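Local coordinates for protein dally-like, isoform A (Drosophila melanogaster, PDB 6XTZ) that binds Wnt and Hedgehog-family proteins, probably as a cell-surface glypican, and shields the Wnt lipid so that signalling can act at a distance, at residues Val120-Leu124 / Phe146-Leu150; Leu139-Met143 / Ser190-Lys194. The protein carries 5 engineered substitutions. All blocks are in the same frame, centred on the assembly; numbering follows the deposited sequence.

Overall arrangement
Both interactions use helix 139-158, and their centres lie about 12 Å apart. Interaction 1 sets it against helix 118-134 and is partly buried; interaction 2 sets it against helix 185-216 and is more deeply enclosed. Neither has a hydrogen bond across it, but their chemistry differs: interaction 1 is led by an aromatic ring with a methyl over its face and a second ring at its edge, whereas interaction 2 joins methionine and leucine to a serine, an isoleucine and the stem of a lysine. They meet where Leu-124 packs on Met-143 and Phe-147 on Ser-190. Each brings one side chain to the bound O-palmitoleoyl serine, Phe-146 in the first and Ile-193 in the second.

Interaction 1 of 2, residues Val120-Leu124 / Phe146-Leu150; sequences VFSDL and FFNTL
Phe-146 of helix 139-158 reaches across to the nearly antiparallel helix 118-134 and meets three of its side chains. Its CB leaves helix 139-158 with CG anti to the backbone N (chi1 171°), which sends the ring across toward 120-124. Over the centre of one face sits Leu-124 CD2, a CH-pi contact 3.5 Å from the centroid of the Phe-146 ring and almost on its normal; Leu-150 CD1 lies over the opposite face, toward the rim. Further along the ring, CE1 touches Val-120 at two points, lying 3.6 Å from Val-120 O and 3.7 Å from Val-120 CG1. At the tip, Phe-146 CZ comes 3.6 Å from Phe-121 CE2; the edge of Phe-146 is turned to the face of Phe-121 in an offset edge-to-face pair, planes at 77°. Val-120 CG1 also meets Leu-150 CD1 at 3.7 Å, while the methyls Val-120 CG2 and Thr-149 CG2 face each other tip to tip. Thr-149 OG1 is hydrogen-bonded to Lys-145 O on its own helix. Phe-146 lines the O-palmitoleoyl serine pocket, as does Phe-125, next to Leu-124 on helix 118-134, in the all-helical glypican core.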
ATOM      1  N   VAL A 120      -5.889 -24.010  28.208  1.00 53.03           N
ATOM      2  CA  VAL A 120      -6.199 -24.344  26.820  1.00 49.74           C
ATOM      3  C   VAL A 120      -6.586 -23.090  26.049  1.00 53.32           C
ATOM      4  O   VAL A 120      -6.259 -22.940  24.866  1.00 56.71           O
ATOM      5  CB  VAL A 120      -7.308 -25.411  26.756  1.00 50.98           C
ATOM      6  CG1 VAL A 120      -7.559 -25.831  25.316  1.00 49.42           C
ATOM      7  CG2 VAL A 120      -6.942 -26.615  27.609  1.00 49.44           C
ATOM      8  N   PHE A 121      -7.275 -22.161  26.714  1.00 49.09           N
ATOM      9  CA  PHE A 121      -7.711 -20.937  26.052  1.00 44.55           C
ATOM     10  C   PHE A 121      -6.597 -19.898  26.001  1.00 44.22           C
ATOM     11  O   PHE A 121      -6.474 -19.169  25.010  1.00 44.87           O
ATOM     12  CB  PHE A 121      -8.945 -20.374  26.757  1.00 43.62           C
ATOM     13  CG  PHE A 121     -10.149 -21.270  26.675  1.00 53.15           C
ATOM     14  CD1 PHE A 121     -10.338 -22.292  27.593  1.00 54.43           C
ATOM     15  CD2 PHE A 121     -11.092 -21.092  25.677  1.00 56.74           C
ATOM     16  CE1 PHE A 121     -11.444 -23.116  27.519  1.00 57.60           C
ATOM     17  CE2 PHE A 121     -12.203 -21.911  25.598  1.00 60.92           C
ATOM     18  CZ  PHE A 121     -12.378 -22.926  26.520  1.00 59.83           C
ATOM     19  N   SER A 122      -5.777 -19.812  27.051  1.00 45.50           N
ATOM     20  CA  SER A 122      -4.668 -18.864  27.031  1.00 51.89           C
ATOM     21  C   SER A 122      -3.604 -19.272  26.021  1.00 44.68           C
ATOM     22  O   SER A 122      -2.985 -18.407  25.393  1.00 46.95           O
ATOM     23  CB  SER A 122      -4.055 -18.727  28.426  1.00 57.52           C
ATOM     24  OG  SER A 122      -3.401 -19.919  28.823  1.00 65.12           O
ATOM     25  N   ASP A 123      -3.380 -20.578  25.844  1.00 44.50           N
ATOM     26  CA  ASP A 123      -2.438 -21.031  24.825  1.00 45.00           C
ATOM     27  C   ASP A 123      -2.927 -20.678  23.427  1.00 45.45           C
ATOM     28  O   ASP A 123      -2.124 -20.344  22.548  1.00 45.43           O
ATOM     29  CB  ASP A 123      -2.208 -22.537  24.946  1.00 46.58           C
ATOM     30  CG  ASP A 123      -1.467 -22.916  26.212  1.00 55.36           C
ATOM     31  OD1 ASP A 123      -0.758 -22.052  26.768  1.00 57.76           O
ATOM     32  OD2 ASP A 123      -1.593 -24.080  26.650  1.00 62.37           O
ATOM     33  N   LEU A 124      -4.241 -20.749  23.200  1.00 43.57           N
ATOM     34  CA  LEU A 124      -4.785 -20.362  21.903  1.00 41.34           C
ATOM     35  C   LEU A 124      -4.610 -18.870  21.658  1.00 45.91           C
ATOM     36  O   LEU A 124      -4.229 -18.458  20.556  1.00 51.85           O
ATOM     37  CB  LEU A 124      -6.260 -20.751  21.813  1.00 41.83           C
ATOM     38  CG  LEU A 124      -6.994 -20.305  20.545  1.00 42.23           C
ATOM     39  CD1 LEU A 124      -6.312 -20.854  19.297  1.00 39.71           C
ATOM     40  CD2 LEU A 124      -8.454 -20.735  20.594  1.00 42.56           C
ATOM     41  N   PHE A 146      -6.769 -27.074  19.100  1.00 54.03           N
ATOM     42  CA  PHE A 146      -7.527 -26.485  20.199  1.00 46.63           C
ATOM     43  C   PHE A 146      -8.807 -27.269  20.462  1.00 49.48           C
ATOM     44  O   PHE A 146      -9.096 -27.644  21.604  1.00 51.08           O
ATOM     45  CB  PHE A 146      -7.838 -25.023  19.883  1.00 43.84           C
ATOM     46  CG  PHE A 146      -8.795 -24.379  20.843  1.00 45.08           C
ATOM     47  CD1 PHE A 146      -8.393 -24.042  22.125  1.00 49.03           C
ATOM     48  CD2 PHE A 146     -10.091 -24.086  20.453  1.00 45.97           C
ATOM     49  CE1 PHE A 146      -9.272 -23.440  23.006  1.00 51.27           C
ATOM     50  CE2 PHE A 146     -10.975 -23.484  21.329  1.00 52.14           C
ATOM     51  CZ  PHE A 146     -10.565 -23.162  22.608  1.00 53.53           C
ATOM     52  N   PHE A 147      -9.586 -27.534  19.412  1.00 45.29           N
ATOM     53  CA  PHE A 147     -10.830 -28.272  19.596  1.00 49.25           C
ATOM     54  C   PHE A 147     -10.574 -29.748  19.865  1.00 52.25           C
ATOM     55  O   PHE A 147     -11.371 -30.394  20.554  1.00 53.72           O
ATOM     56  CB  PHE A 147     -11.734 -28.097  18.377  1.00 51.34           C
ATOM     57  CG  PHE A 147     -12.355 -26.734  18.279  1.00 50.28           C
ATOM     58  CD1 PHE A 147     -13.392 -26.372  19.123  1.00 49.65           C
ATOM     59  CD2 PHE A 147     -11.902 -25.816  17.347  1.00 46.75           C
ATOM     60  CE1 PHE A 147     -13.967 -25.118  19.038  1.00 52.78           C
ATOM     61  CE2 PHE A 147     -12.471 -24.560  17.258  1.00 48.02           C
ATOM     62  CZ  PHE A 147     -13.504 -24.210  18.105  1.00 53.50           C
ATOM     63  N   ASN A 148      -9.477 -30.298  19.337  1.00 52.33           N
ATOM     64  CA  ASN A 148      -9.127 -31.681  19.644  1.00 54.21           C
ATOM     65  C   ASN A 148      -8.900 -31.868  21.139  1.00 54.46           C
ATOM     66  O   ASN A 148      -9.350 -32.860  21.723  1.00 51.19           O
ATOM     67  CB  ASN A 148      -7.885 -32.101  18.857  1.00 56.59           C
ATOM     68  CG  ASN A 148      -7.489 -33.541  19.118  1.00 61.99           C
ATOM     69  OD1 ASN A 148      -6.720 -33.831  20.035  1.00 61.00           O
ATOM     70  ND2 ASN A 148      -8.015 -34.454  18.310  1.00 65.91           N
ATOM     71  N   THR A 149      -8.202 -30.921  21.771  1.00 48.27           N
ATOM     72  CA  THR A 149      -8.036 -30.967  23.221  1.00 54.08           C
ATOM     73  C   THR A 149      -9.380 -30.850  23.926  1.00 57.34           C
ATOM     74  O   THR A 149      -9.636 -31.552  24.912  1.00 59.97           O
ATOM     75  CB  THR A 149      -7.086 -29.860  23.675  1.00 50.64           C
ATOM     76  OG1 THR A 149      -5.806 -30.046  23.060  1.00 58.70           O
ATOM     77  CG2 THR A 149      -6.920 -29.877  25.185  1.00 49.28           C
ATOM     78  N   LEU A 150     -10.258 -29.975  23.430  1.00 55.57           N
ATOM     79  CA  LEU A 150     -11.605 -29.886  23.984  1.00 56.43           C
ATOM     80  C   LEU A 150     -12.384 -31.175  23.752  1.00 57.58           C
ATOM     81  O   LEU A 150     -13.171 -31.595  24.608  1.00 56.77           O
ATOM     82  CB  LEU A 150     -12.347 -28.694  23.377  1.00 57.16           C
ATOM     83  CG  LEU A 150     -12.358 -27.388  24.176  1.00 58.74           C
ATOM     84  CD1 LEU A 150     -10.956 -26.986  24.593  1.00 62.26           C
ATOM     85  CD2 LEU A 150     -13.015 -26.279  23.369  1.00 51.77           C
TER

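Interaction 2 of 2, residues Leu139-Met143 / Ser190-Lys194; sequences LLEVM and SVQIK
Two helices of the glypican core, 139-158 and 185-216, pack face to face here in an antiparallel sense, their short segments inclined at 141° with axes 9.5 Å apart, beside the lipid pocket. Met-143 and Ser-190 meet at one end. Met-143 CB lies 3.5 Å from Ser-190 OG, and because the methionine chain bends at both chi2 (-62°) and chi3 (-56°), it curls back so that its CE also rests 3.5 Å from Ser-190 OG. That hydroxyl is nevertheless satisfied within its own helix, hydrogen-bonded to Pro-186 O, and its contacts with the methionine carbons are van der Waals packing. The same CE reaches Ile-193 CD1 at 3.9 Å, and Ile-193 in turn touches the bound O-palmitoleoyl serine, which is consistent with Met-143 backing a residue that faces the ligand. With an alanine here, CG, SD and CE are gone, which would probably open a gap beside Ser-190 and leave Ile-193 CD1 without its methyl partner. At the other end the contact is aliphatic. Leu-139 CB packs on Lys-194 CG at 3.8 Å, and Leu-139 also touches Leu-128 and Tyr-131 of helix 118-134. The lysine's stem serves as an apolar surface while its chain leads NZ away to a weak hydrogen bond with Gly-539 O. Leu-140 approaches that stem with CD2, which sits 3.7 Å from Lys-194 CB and 3.8 Å from Ser-190 O.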
ATOM      1  N   LEU A 139      -2.759 -21.118  11.502  1.00 45.13           N
ATOM      2  CA  LEU A 139      -3.948 -20.853  12.310  1.00 41.28           C
ATOM      3  C   LEU A 139      -4.889 -22.051  12.332  1.00 48.94           C
ATOM      4  O   LEU A 139      -5.360 -22.463  13.398  1.00 48.41           O
ATOM      5  CB  LEU A 139      -4.666 -19.609  11.790  1.00 45.68           C
ATOM      6  CG  LEU A 139      -3.942 -18.283  12.034  1.00 51.62           C
ATOM      7  CD1 LEU A 139      -4.669 -17.137  11.350  1.00 47.71           C
ATOM      8  CD2 LEU A 139      -3.802 -18.022  13.527  1.00 39.34           C
ATOM      9  N   LEU A 140      -5.183 -22.621  11.160  1.00 42.23           N
ATOM     10  CA  LEU A 140      -6.088 -23.766  11.108  1.00 42.85           C
ATOM     11  C   LEU A 140      -5.529 -24.949  11.887  1.00 48.12           C
ATOM     12  O   LEU A 140      -6.278 -25.679  12.546  1.00 48.66           O
ATOM     13  CB  LEU A 140      -6.361 -24.158   9.657  1.00 47.36           C
ATOM     14  CG  LEU A 140      -7.216 -23.185   8.844  1.00 47.12           C
ATOM     15  CD1 LEU A 140      -7.545 -23.778   7.483  1.00 46.44           C
ATOM     16  CD2 LEU A 140      -8.487 -22.831   9.601  1.00 49.53           C
ATOM     17  N   GLU A 141      -4.210 -25.150  11.829  1.00 47.17           N
ATOM     18  CA  GLU A 141      -3.592 -26.222  12.601  1.00 53.17           C
ATOM     19  C   GLU A 141      -3.746 -25.983  14.099  1.00 54.28           C
ATOM     20  O   GLU A 141      -4.074 -26.908  14.853  1.00 53.39           O
ATOM     21  CB  GLU A 141      -2.117 -26.350  12.222  1.00 59.41           C
ATOM     22  CG  GLU A 141      -1.328 -27.328  13.071  1.00 69.75           C
ATOM     23  CD  GLU A 141       0.146 -27.341  12.719  1.00 80.03           C
ATOM     24  OE1 GLU A 141       0.477 -27.129  11.533  1.00 83.82           O
ATOM     25  OE2 GLU A 141       0.976 -27.555  13.628  1.00 84.82           O
ATOM     26  N   VAL A 142      -3.524 -24.746  14.547  1.00 46.70           N
ATOM     27  CA  VAL A 142      -3.667 -24.438  15.967  1.00 48.25           C
ATOM     28  C   VAL A 142      -5.130 -24.536  16.392  1.00 52.09           C
ATOM     29  O   VAL A 142      -5.439 -25.002  17.495  1.00 55.74           O
ATOM     30  CB  VAL A 142      -3.074 -23.050  16.272  1.00 44.05           C
ATOM     31  CG1 VAL A 142      -3.309 -22.675  17.725  1.00 43.01           C
ATOM     32  CG2 VAL A 142      -1.585 -23.032  15.958  1.00 43.58           C
ATOM     33  N   MET A 143      -6.050 -24.105  15.526  1.00 46.82           N
ATOM     34  CA  MET A 143      -7.469 -24.194  15.855  1.00 45.97           C
ATOM     35  C   MET A 143      -7.923 -25.645  15.965  1.00 46.99           C
ATOM     36  O   MET A 143      -8.703 -25.989  16.861  1.00 45.22           O
ATOM     37  CB  MET A 143      -8.302 -23.453  14.809  1.00 47.74           C
ATOM     38  CG  MET A 143      -8.129 -21.942  14.810  1.00 46.03           C
ATOM     39  SD  MET A 143      -8.627 -21.173  16.361  1.00 52.75           S
ATOM     40  CE  MET A 143     -10.318 -21.747  16.502  1.00 60.16           C
ATOM     41  N   SER A 190     -13.478 -21.987  13.354  1.00 48.11           N
ATOM     42  CA  SER A 190     -12.045 -21.979  13.078  1.00 47.49           C
ATOM     43  C   SER A 190     -11.734 -21.255  11.775  1.00 44.04           C
ATOM     44  O   SER A 190     -10.739 -20.527  11.683  1.00 47.89           O
ATOM     45  CB  SER A 190     -11.508 -23.408  13.033  1.00 50.06           C
ATOM     46  OG  SER A 190     -11.669 -24.054  14.282  1.00 61.96           O
ATOM     47  N   VAL A 191     -12.571 -21.444  10.753  1.00 40.18           N
ATOM     48  CA  VAL A 191     -12.327 -20.790   9.472  1.00 47.34           C
ATOM     49  C   VAL A 191     -12.586 -19.294   9.577  1.00 47.98           C
ATOM     50  O   VAL A 191     -11.810 -18.479   9.062  1.00 39.97           O
ATOM     51  CB  VAL A 191     -13.183 -21.437   8.368  1.00 46.76           C
ATOM     52  CG1 VAL A 191     -12.972 -20.714   7.049  1.00 46.48           C
ATOM     53  CG2 VAL A 191     -12.836 -22.907   8.228  1.00 44.14           C
ATOM     54  N   GLN A 192     -13.675 -18.904  10.246  1.00 46.15           N
ATOM     55  CA  GLN A 192     -13.986 -17.485  10.380  1.00 49.11           C
ATOM     56  C   GLN A 192     -12.937 -16.755  11.208  1.00 50.07           C
ATOM     57  O   GLN A 192     -12.651 -15.582  10.943  1.00 46.06           O
ATOM     58  CB  GLN A 192     -15.376 -17.308  10.992  1.00 51.30           C
ATOM     59  CG  GLN A 192     -16.503 -17.777  10.081  1.00 66.24           C
ATOM     60  CD  GLN A 192     -17.867 -17.700  10.741  1.00 78.60           C
ATOM     61  OE1 GLN A 192     -18.015 -17.131  11.823  1.00 84.42           O
ATOM     62  NE2 GLN A 192     -18.870 -18.278  10.093  1.00 79.10           N
ATOM     63  N   ILE A 193     -12.351 -17.424  12.203  1.00 47.38           N
ATOM     64  CA  ILE A 193     -11.260 -16.817  12.959  1.00 41.14           C
ATOM     65  C   ILE A 193     -10.007 -16.716  12.098  1.00 45.73           C
ATOM     66  O   ILE A 193      -9.328 -15.681  12.082  1.00 46.38           O
ATOM     67  CB  ILE A 193     -10.998 -17.611  14.251  1.00 40.79           C
ATOM     68  CG1 ILE A 193     -12.154 -17.432  15.238  1.00 40.62           C
ATOM     69  CG2 ILE A 193      -9.682 -17.185  14.888  1.00 36.33           C
ATOM     70  CD1 ILE A 193     -11.977 -18.203  16.526  1.00 42.71           C
ATOM     71  N   LYS A 194      -9.684 -17.784  11.365  1.00 46.01           N
ATOM     72  CA  LYS A 194      -8.492 -17.778  10.524  1.00 43.32           C
ATOM     73  C   LYS A 194      -8.584 -16.700   9.451  1.00 45.73           C
ATOM     74  O   LYS A 194      -7.639 -15.929   9.249  1.00 38.56           O
ATOM     75  CB  LYS A 194      -8.292 -19.160   9.898  1.00 41.30           C
ATOM     76  CG  LYS A 194      -7.111 -19.261   8.940  1.00 41.64           C
ATOM     77  CD  LYS A 194      -7.566 -19.208   7.488  1.00 39.83           C
ATOM     78  CE  LYS A 194      -6.418 -19.475   6.538  1.00 48.41           C
ATOM     79  NZ  LYS A 194      -6.848 -19.359   5.114  1.00 52.28           N
TER